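Side-chain contacts in uncharacterized protein (PDB 4ECO), which is of unknown function but carries leucine-rich repeats, a fold that commonly serves protein binding: residues A41-G44 against K45-S48; H144-T148 against F149-D153; K184-Q187 against I188-S192. One frame throughout, in Å; residues are numbered along the deposited sequence.

Interaction 1: residues A41-G44 against K45-S48; sequences ALNG and KNWS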
loop_
_atom_site.group_PDB
_atom_site.type_symbol
_atom_site.label_atom_id
_atom_site.label_comp_id
_atom_site.label_asym_id
_atom_site.label_seq_id
_atom_site.Cartn_x
_atom_site.Cartn_y
_atom_site.Cartn_z
ATOM N N ALA A 41 21.890 26.025 18.036
ATOM C CA ALA A 41 22.723 24.959 17.492
ATOM C C ALA A 41 22.257 24.480 16.099
ATOM O O ALA A 41 23.074 24.006 15.299
ATOM C CB ALA A 41 22.719 23.782 18.447
ATOM N N LEU A 42 20.949 24.578 15.823
ATOM C CA LEU A 42 20.354 24.097 14.576
ATOM C C LEU A 42 20.058 25.252 13.599
ATOM O O LEU A 42 19.186 25.117 12.726
ATOM C CB LEU A 42 19.082 23.282 14.866
ATOM C CG LEU A 42 19.323 21.978 15.636
ATOM C CD1 LEU A 42 18.047 21.245 15.845
ATOM C CD2 LEU A 42 20.318 21.081 14.925
ATOM N N ASN A 43 20.848 26.365 13.723
ATOM C CA ASN A 43 20.800 27.553 12.870
ATOM C C ASN A 43 19.345 28.106 12.734
ATOM O O ASN A 43 18.923 28.529 11.660
ATOM C CB ASN A 43 21.402 27.198 11.503
ATOM C CG ASN A 43 21.697 28.357 10.591
ATOM O OD1 ASN A 43 21.379 28.322 9.395
ATOM N ND2 ASN A 43 22.311 29.403 11.129
ATOM N N GLY A 44 18.629 28.136 13.859
ATOM C CA GLY A 44 17.248 28.582 13.983
ATOM C C GLY A 44 16.869 29.923 13.374
ATOM O O GLY A 44 15.704 30.130 13.009
ATOM N N LYS A 45 17.816 30.872 13.308
ATOM C CA LYS A 45 17.528 32.199 12.748
ATOM C C LYS A 45 17.241 32.093 11.240
ATOM O O LYS A 45 16.570 32.970 10.686
ATOM C CB LYS A 45 18.673 33.188 13.019
ATOM C CG LYS A 45 20.048 32.683 12.572
ATOM C CD LYS A 45 21.087 33.804 12.458
ATOM C CE LYS A 45 22.378 33.324 11.828
ATOM N NZ LYS A 45 23.349 34.435 11.625
ATOM N N ASN A 46 17.684 30.986 10.595
ATOM C CA ASN A 46 17.505 30.803 9.159
ATOM C C ASN A 46 16.455 29.742 8.810
ATOM O O ASN A 46 16.288 29.417 7.623
ATOM C CB ASN A 46 18.832 30.486 8.490
ATOM C CG ASN A 46 19.765 31.683 8.527
ATOM O OD1 ASN A 46 20.856 31.623 9.095
ATOM N ND2 ASN A 46 19.316 32.829 8.015
ATOM N N TRP A 47 15.687 29.286 9.812
ATOM C CA TRP A 47 14.558 28.378 9.627
ATOM C C TRP A 47 13.443 29.039 8.831
ATOM O O TRP A 47 13.186 30.237 9.026
ATOM C CB TRP A 47 13.984 27.978 10.998
ATOM C CG TRP A 47 14.760 26.993 11.810
ATOM C CD1 TRP A 47 16.000 26.492 11.547
ATOM C CD2 TRP A 47 14.341 26.405 13.046
ATOM N NE1 TRP A 47 16.377 25.621 12.544
ATOM C CE2 TRP A 47 15.377 25.548 13.477
ATOM C CE3 TRP A 47 13.182 26.520 13.837
ATOM C CZ2 TRP A 47 15.306 24.825 14.671
ATOM C CZ3 TRP A 47 13.096 25.776 15.002
ATOM C CH2 TRP A 47 14.159 24.961 15.421
ATOM N N SER A 48 12.754 28.277 7.966
ATOM C CA SER A 48 11.594 28.799 7.238
ATOM C C SER A 48 10.687 27.627 6.947
ATOM O O SER A 48 11.081 26.744 6.183
ATOM C CB SER A 48 11.995 29.564 5.973
ATOM O OG SER A 48 10.948 30.422 5.537
#

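Interaction 2: residues H144-T148 against F149-D153; sequences HYQKT and FVDYD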
loop_
_atom_site.group_PDB
_atom_site.type_symbol
_atom_site.label_atom_id
_atom_site.label_comp_id
_atom_site.label_asym_id
_atom_site.label_seq_id
_atom_site.Cartn_x
_atom_site.Cartn_y
_atom_site.Cartn_z
ATOM N N HIS A 144 -0.419 6.172 9.041
ATOM C CA HIS A 144 -0.184 7.262 8.084
ATOM C C HIS A 144 0.745 6.838 6.945
ATOM O O HIS A 144 0.447 7.197 5.806
ATOM C CB HIS A 144 0.368 8.540 8.746
ATOM C CG HIS A 144 0.469 9.691 7.798
ATOM N ND1 HIS A 144 1.493 9.771 6.861
ATOM C CD2 HIS A 144 -0.344 10.765 7.659
ATOM C CE1 HIS A 144 1.249 10.870 6.166
ATOM N NE2 HIS A 144 0.164 11.510 6.620
ATOM N N TYR A 145 1.871 6.118 7.228
ATOM C CA TYR A 145 2.774 5.735 6.149
ATOM C C TYR A 145 2.067 4.761 5.229
ATOM O O TYR A 145 2.163 4.885 3.998
ATOM C CB TYR A 145 4.096 5.137 6.666
ATOM C CG TYR A 145 5.120 4.872 5.569
ATOM C CD1 TYR A 145 5.148 3.660 4.887
ATOM C CD2 TYR A 145 6.080 5.822 5.241
ATOM C CE1 TYR A 145 6.100 3.404 3.901
ATOM C CE2 TYR A 145 7.035 5.578 4.252
ATOM C CZ TYR A 145 7.036 4.373 3.582
ATOM O OH TYR A 145 7.979 4.142 2.622
ATOM N N GLN A 146 1.309 3.830 5.837
ATOM C CA GLN A 146 0.554 2.796 5.155
ATOM C C GLN A 146 -0.462 3.399 4.180
ATOM O O GLN A 146 -0.420 3.049 2.995
ATOM C CB GLN A 146 -0.149 1.894 6.187
ATOM C CG GLN A 146 -0.905 0.686 5.615
ATOM C CD GLN A 146 -0.037 -0.341 4.938
ATOM O OE1 GLN A 146 1.159 -0.478 5.211
ATOM N NE2 GLN A 146 -0.640 -1.094 4.031
ATOM N N LYS A 147 -1.326 4.333 4.646
ATOM C CA LYS A 147 -2.332 4.937 3.773
ATOM C C LYS A 147 -1.689 5.770 2.669
ATOM O O LYS A 147 -2.239 5.803 1.570
ATOM C CB LYS A 147 -3.392 5.781 4.537
ATOM C CG LYS A 147 -2.879 6.909 5.442
ATOM C CD LYS A 147 -4.025 7.813 5.972
ATOM C CE LYS A 147 -3.662 8.709 7.159
ATOM N NZ LYS A 147 -3.649 7.981 8.476
ATOM N N THR A 148 -0.526 6.378 2.925
ATOM C CA THR A 148 0.130 7.284 1.977
ATOM C C THR A 148 0.927 6.570 0.886
ATOM O O THR A 148 0.830 6.985 -0.283
ATOM C CB THR A 148 1.074 8.261 2.708
ATOM O OG1 THR A 148 0.371 8.799 3.812
ATOM C CG2 THR A 148 1.554 9.420 1.810
ATOM N N PHE A 149 1.741 5.560 1.265
ATOM C CA PHE A 149 2.638 4.928 0.311
ATOM C C PHE A 149 2.418 3.445 0.048
ATOM O O PHE A 149 3.099 2.911 -0.848
ATOM C CB PHE A 149 4.081 5.073 0.829
ATOM C CG PHE A 149 4.544 6.492 1.044
ATOM C CD1 PHE A 149 4.920 7.291 -0.036
ATOM C CD2 PHE A 149 4.598 7.035 2.325
ATOM C CE1 PHE A 149 5.354 8.595 0.163
ATOM C CE2 PHE A 149 5.055 8.330 2.527
ATOM C CZ PHE A 149 5.426 9.104 1.442
ATOM N N VAL A 150 1.536 2.754 0.818
ATOM C CA VAL A 150 1.446 1.294 0.683
ATOM C C VAL A 150 0.035 0.816 0.240
ATOM O O VAL A 150 -0.068 -0.021 -0.678
ATOM C CB VAL A 150 1.875 0.591 2.012
ATOM C CG1 VAL A 150 2.013 -0.905 1.829
ATOM C CG2 VAL A 150 3.170 1.173 2.570
ATOM N N ASP A 151 -1.022 1.289 0.912
ATOM C CA ASP A 151 -2.397 0.876 0.604
ATOM C C ASP A 151 -2.782 1.181 -0.818
ATOM O O ASP A 151 -2.472 2.265 -1.332
ATOM C CB ASP A 151 -3.408 1.550 1.533
ATOM C CG ASP A 151 -3.503 0.931 2.901
ATOM O OD1 ASP A 151 -3.066 -0.251 3.058
ATOM O OD2 ASP A 151 -4.047 1.599 3.809
ATOM N N TYR A 152 -3.438 0.185 -1.444
ATOM C CA TYR A 152 -3.902 0.195 -2.836
ATOM C C TYR A 152 -5.046 -0.832 -3.013
ATOM O O TYR A 152 -5.002 -1.900 -2.377
ATOM C CB TYR A 152 -2.696 -0.137 -3.741
ATOM C CG TYR A 152 -2.882 -0.049 -5.241
ATOM C CD1 TYR A 152 -2.921 1.186 -5.887
ATOM C CD2 TYR A 152 -2.813 -1.189 -6.034
ATOM C CE1 TYR A 152 -3.010 1.273 -7.278
ATOM C CE2 TYR A 152 -2.893 -1.111 -7.423
ATOM C CZ TYR A 152 -2.979 0.120 -8.041
ATOM O OH TYR A 152 -3.051 0.173 -9.406
ATOM N N ASP A 153 -6.047 -0.530 -3.876
ATOM C CA ASP A 153 -7.116 -1.477 -4.158
ATOM C C ASP A 153 -6.740 -2.290 -5.426
ATOM O O ASP A 153 -6.731 -1.726 -6.525
ATOM C CB ASP A 153 -8.477 -0.781 -4.306
ATOM C CG ASP A 153 -9.692 -1.693 -4.412
ATOM O OD1 ASP A 153 -9.525 -2.950 -4.295
ATOM O OD2 ASP A 153 -10.816 -1.161 -4.590
#

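Interaction 3: residues K184-Q187 against I188-S192; sequences KDTQ and IGQLS. With NA (sodium ion), chain C.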
loop_
_atom_site.group_PDB
_atom_site.type_symbol
_atom_site.label_atom_id
_atom_site.label_comp_id
_atom_site.label_asym_id
_atom_site.label_seq_id
_atom_site.Cartn_x
_atom_site.Cartn_y
_atom_site.Cartn_z
ATOM N N LYS A 184 9.408 9.521 -6.439
ATOM C CA LYS A 184 10.240 9.755 -7.611
ATOM C C LYS A 184 11.689 9.639 -7.111
ATOM O O LYS A 184 11.966 10.107 -5.996
ATOM C CB LYS A 184 9.905 11.125 -8.230
ATOM C CG LYS A 184 8.427 11.298 -8.552
ATOM C CD LYS A 184 8.064 12.679 -9.073
ATOM C CE LYS A 184 6.597 12.751 -9.451
ATOM N NZ LYS A 184 6.284 13.930 -10.310
ATOM N N ASP A 185 12.602 8.995 -7.874
ATOM C CA ASP A 185 13.994 8.803 -7.422
ATOM C C ASP A 185 14.709 10.147 -7.112
ATOM O O ASP A 185 15.762 10.148 -6.469
ATOM C CB ASP A 185 14.804 7.971 -8.424
ATOM C CG ASP A 185 14.440 6.492 -8.345
ATOM O OD1 ASP A 185 13.353 6.115 -8.859
ATOM O OD2 ASP A 185 15.202 5.722 -7.702
ATOM N N THR A 186 14.084 11.271 -7.489
ATOM C CA THR A 186 14.519 12.627 -7.183
ATOM C C THR A 186 14.333 12.876 -5.678
ATOM O O THR A 186 15.164 13.543 -5.050
ATOM C CB THR A 186 13.707 13.636 -8.014
ATOM O OG1 THR A 186 13.410 13.113 -9.317
ATOM C CG2 THR A 186 14.370 15.001 -8.086
ATOM N N GLN A 187 13.222 12.345 -5.107
ATOM C CA GLN A 187 12.896 12.485 -3.691
ATOM C C GLN A 187 13.742 11.550 -2.827
ATOM O O GLN A 187 13.973 11.884 -1.662
ATOM C CB GLN A 187 11.408 12.221 -3.429
ATOM C CG GLN A 187 10.461 13.216 -4.071
ATOM C CD GLN A 187 9.042 12.701 -4.003
ATOM O OE1 GLN A 187 8.615 11.832 -4.787
ATOM N NE2 GLN A 187 8.282 13.207 -3.043
ATOM N N ILE A 188 14.176 10.381 -3.361
ATOM C CA ILE A 188 14.995 9.438 -2.585
ATOM C C ILE A 188 16.379 10.041 -2.396
ATOM O O ILE A 188 17.102 10.241 -3.369
ATOM C CB ILE A 188 15.063 8.016 -3.181
ATOM C CG1 ILE A 188 13.648 7.447 -3.369
ATOM C CG2 ILE A 188 15.902 7.117 -2.261
ATOM C CD1 ILE A 188 13.557 6.197 -4.213
ATOM N N GLY A 189 16.707 10.358 -1.150
ATOM C CA GLY A 189 17.970 10.989 -0.780
ATOM C C GLY A 189 17.914 12.508 -0.754
ATOM O O GLY A 189 18.932 13.179 -0.526
ATOM N N GLN A 190 16.722 13.057 -1.036
ATOM C CA GLN A 190 16.417 14.485 -1.033
ATOM C C GLN A 190 16.230 14.888 0.407
ATOM O O GLN A 190 15.329 14.388 1.094
ATOM C CB GLN A 190 15.172 14.768 -1.894
ATOM C CG GLN A 190 14.764 16.224 -2.031
ATOM C CD GLN A 190 13.480 16.314 -2.797
ATOM O OE1 GLN A 190 12.385 16.343 -2.221
ATOM N NE2 GLN A 190 13.588 16.269 -4.119
ATOM N N LEU A 191 17.136 15.730 0.870
ATOM C CA LEU A 191 17.174 16.197 2.241
ATOM C C LEU A 191 16.120 17.272 2.517
ATOM O O LEU A 191 15.831 18.095 1.639
ATOM C CB LEU A 191 18.581 16.741 2.571
ATOM C CG LEU A 191 19.769 15.777 2.336
ATOM C CD1 LEU A 191 21.083 16.462 2.635
ATOM C CD2 LEU A 191 19.651 14.487 3.175
ATOM N N SER A 192 15.546 17.249 3.747
ATOM C CA SER A 192 14.564 18.222 4.258
ATOM C C SER A 192 15.222 19.116 5.313
ATOM O O SER A 192 14.648 20.119 5.761
ATOM C CB SER A 192 13.357 17.505 4.859
ATOM O OG SER A 192 13.684 16.928 6.116
HETATM NA NA NA C . 12.443 20.361 6.815
HETATM O O HOH W 1 9.647 15.741 -1.790
#

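Interaction 1: residues A41-G44 against K45-S48
Just past the end of helix 27-41, within a leucine-rich repeat family region, the chain makes a tight turn in which Trp-47 folds back over Gly-44 and brings its edge to Leu-42. The indole nitrogen fixes the ring's position: Trp-47 NE1 donates to Leu-42 O at 2.9 Å with an N-H...O angle of 150°, approaching from above the carbonyl plane. Gly-44 then lies against one face of the indole, its CA 3.4 Å from the centroid of the five-membered ring and only 9° off the ring normal, a CH-pi contact. On the six-membered ring of the indole, Trp-47 CZ2 meets Leu-42 CB at 4.1 Å. The ring swings back over the turn because CG is set beside the backbone N of Trp-47 and anti to its carbonyl carbon (chi1 -75°). Two backbone bonds close the turn, Asn-46 N to Asn-43 O at 3.0 Å and a weak one from Trp-47 N to Gly-44 O at 3.3 Å. Beyond the turn, the indole stacks with Phe-91 and meets Trp-39 of helix 27-41 and Trp-60 edge-to-face, while Leu-42 touches Leu-88, so the turn packs the end of helix 27-41 against the loop that follows strand 83-87.

Interaction 2: residues H144-T148 against F149-D153
Gln-146 O takes two backbone donors, Val-150 N at 2.9 Å and Asp-151 N at 2.8 Å, which reach it from opposite faces of its carbonyl plane. The first bond is the ordinary helical i to i+4 link; the second, one residue longer, closes a wider pi-type turn. The side chain of Gln-146 binds the same residue again: NE2 donates to Asp-151 OD1 at 2.7 Å (N-H...O 158°). The carboxylate oxygen lies close to the plane of the amide, whereas NE2 comes from above the carboxylate. The bend at chi2 (65°), after a CG anti to the backbone N, folds the amide over Val-150, whose CB is 3.4 Å from Gln-146 OE1.

These bonds mark the C-terminal end of helix 144-149, part of the long excursion between strands 109-111 and 210-214. Gln-146 and Val-150 both touch strands 334-336 and 354-359, which places this side of the helix against the parallel strands of the repeat solenoid.

Round the helix, Tyr-145 and Phe-149 meet obliquely, with planes at 40° and ring centroids 4.7 Å apart, and Phe-149 CD2 sits over one face of the tyrosine ring. Thr-148 runs alongside Phe-149 and lays CG2 over a phenylalanine face, 3.8 Å from the centroid. The other branch of the threonine is occupied too, since Thr-148 OG1 donates to His-144 O at 2.6 Å, on the opposite face of that carbonyl from Thr-148 N.

Interaction 3: residues K184-Q187 against I188-S192
A type II beta turn from Gln-187 to Gln-190 organises this surface loop, which lies between helix 160-168 and strand 194-198 in this leucine-rich repeat protein. Its backbone bond runs from Gln-190 N to Gln-187 O at 3.1 Å. Gly-189 occupies the third position with a phi of 92°, where a side chain would be jammed against the preceding carbonyl oxygen. Asn-258 holds the turn from outside, binding both Gln-187 O and Gly-189 N. One turn earlier, Lys-184 O accepts from Gln-187 N at 2.7 Å and weakly from Ile-188 N.

Side-chain polar bonds involve the two glutamines. With its chain extended beyond CG (chi2 168°), Gln-187 carries OE1 back to Lys-184 N, which donates to it at 2.9 Å in a nearly straight bond (172°), while Gln-187 NE2 donates to a water at 3.1 Å. That water donates in turn to Gln-190 OE1 at 2.8 Å, bridging the two amides. Lys-118 NZ also bonds Gln-190 OE1, and an alanine in place of Gln-190 would probably leave both the water and this ammonium group without their acceptor.

Van der Waals contact is slight: the Ile-188 side chain runs alongside that of Asp-185, with Ile-188 CD1 3.9 Å from the carboxylate oxygen Asp-185 OD2, which also has a long, weak ion pair with Arg-284.

Metal coordination comes at the end of the loop, where a sodium ion is bound by Ser-192 O at 2.5 Å and by Glu-117 OE2.

In the fold
All three are local contacts in irregular stretches or at helix ends, met in series along the chain. Interaction 2 lies nearest the middle of the molecule, its centre about 4 Å from the centre of the chain, and combines buried aromatic packing with a polar helix end. Interaction 3, whose centre is about 19 Å from that of interaction 2, is a surface loop where amides, a water and a metal ion dominate; both belong to the long excursion between strands 109-111 and 210-214. Interaction 1 is centred about 35 Å from the chain's centre yet partly buried, its indole packed among other aromatic rings. Its Trp-47 side chain is about 9 Å from the sodium ion that Ser-192 of interaction 3 binds.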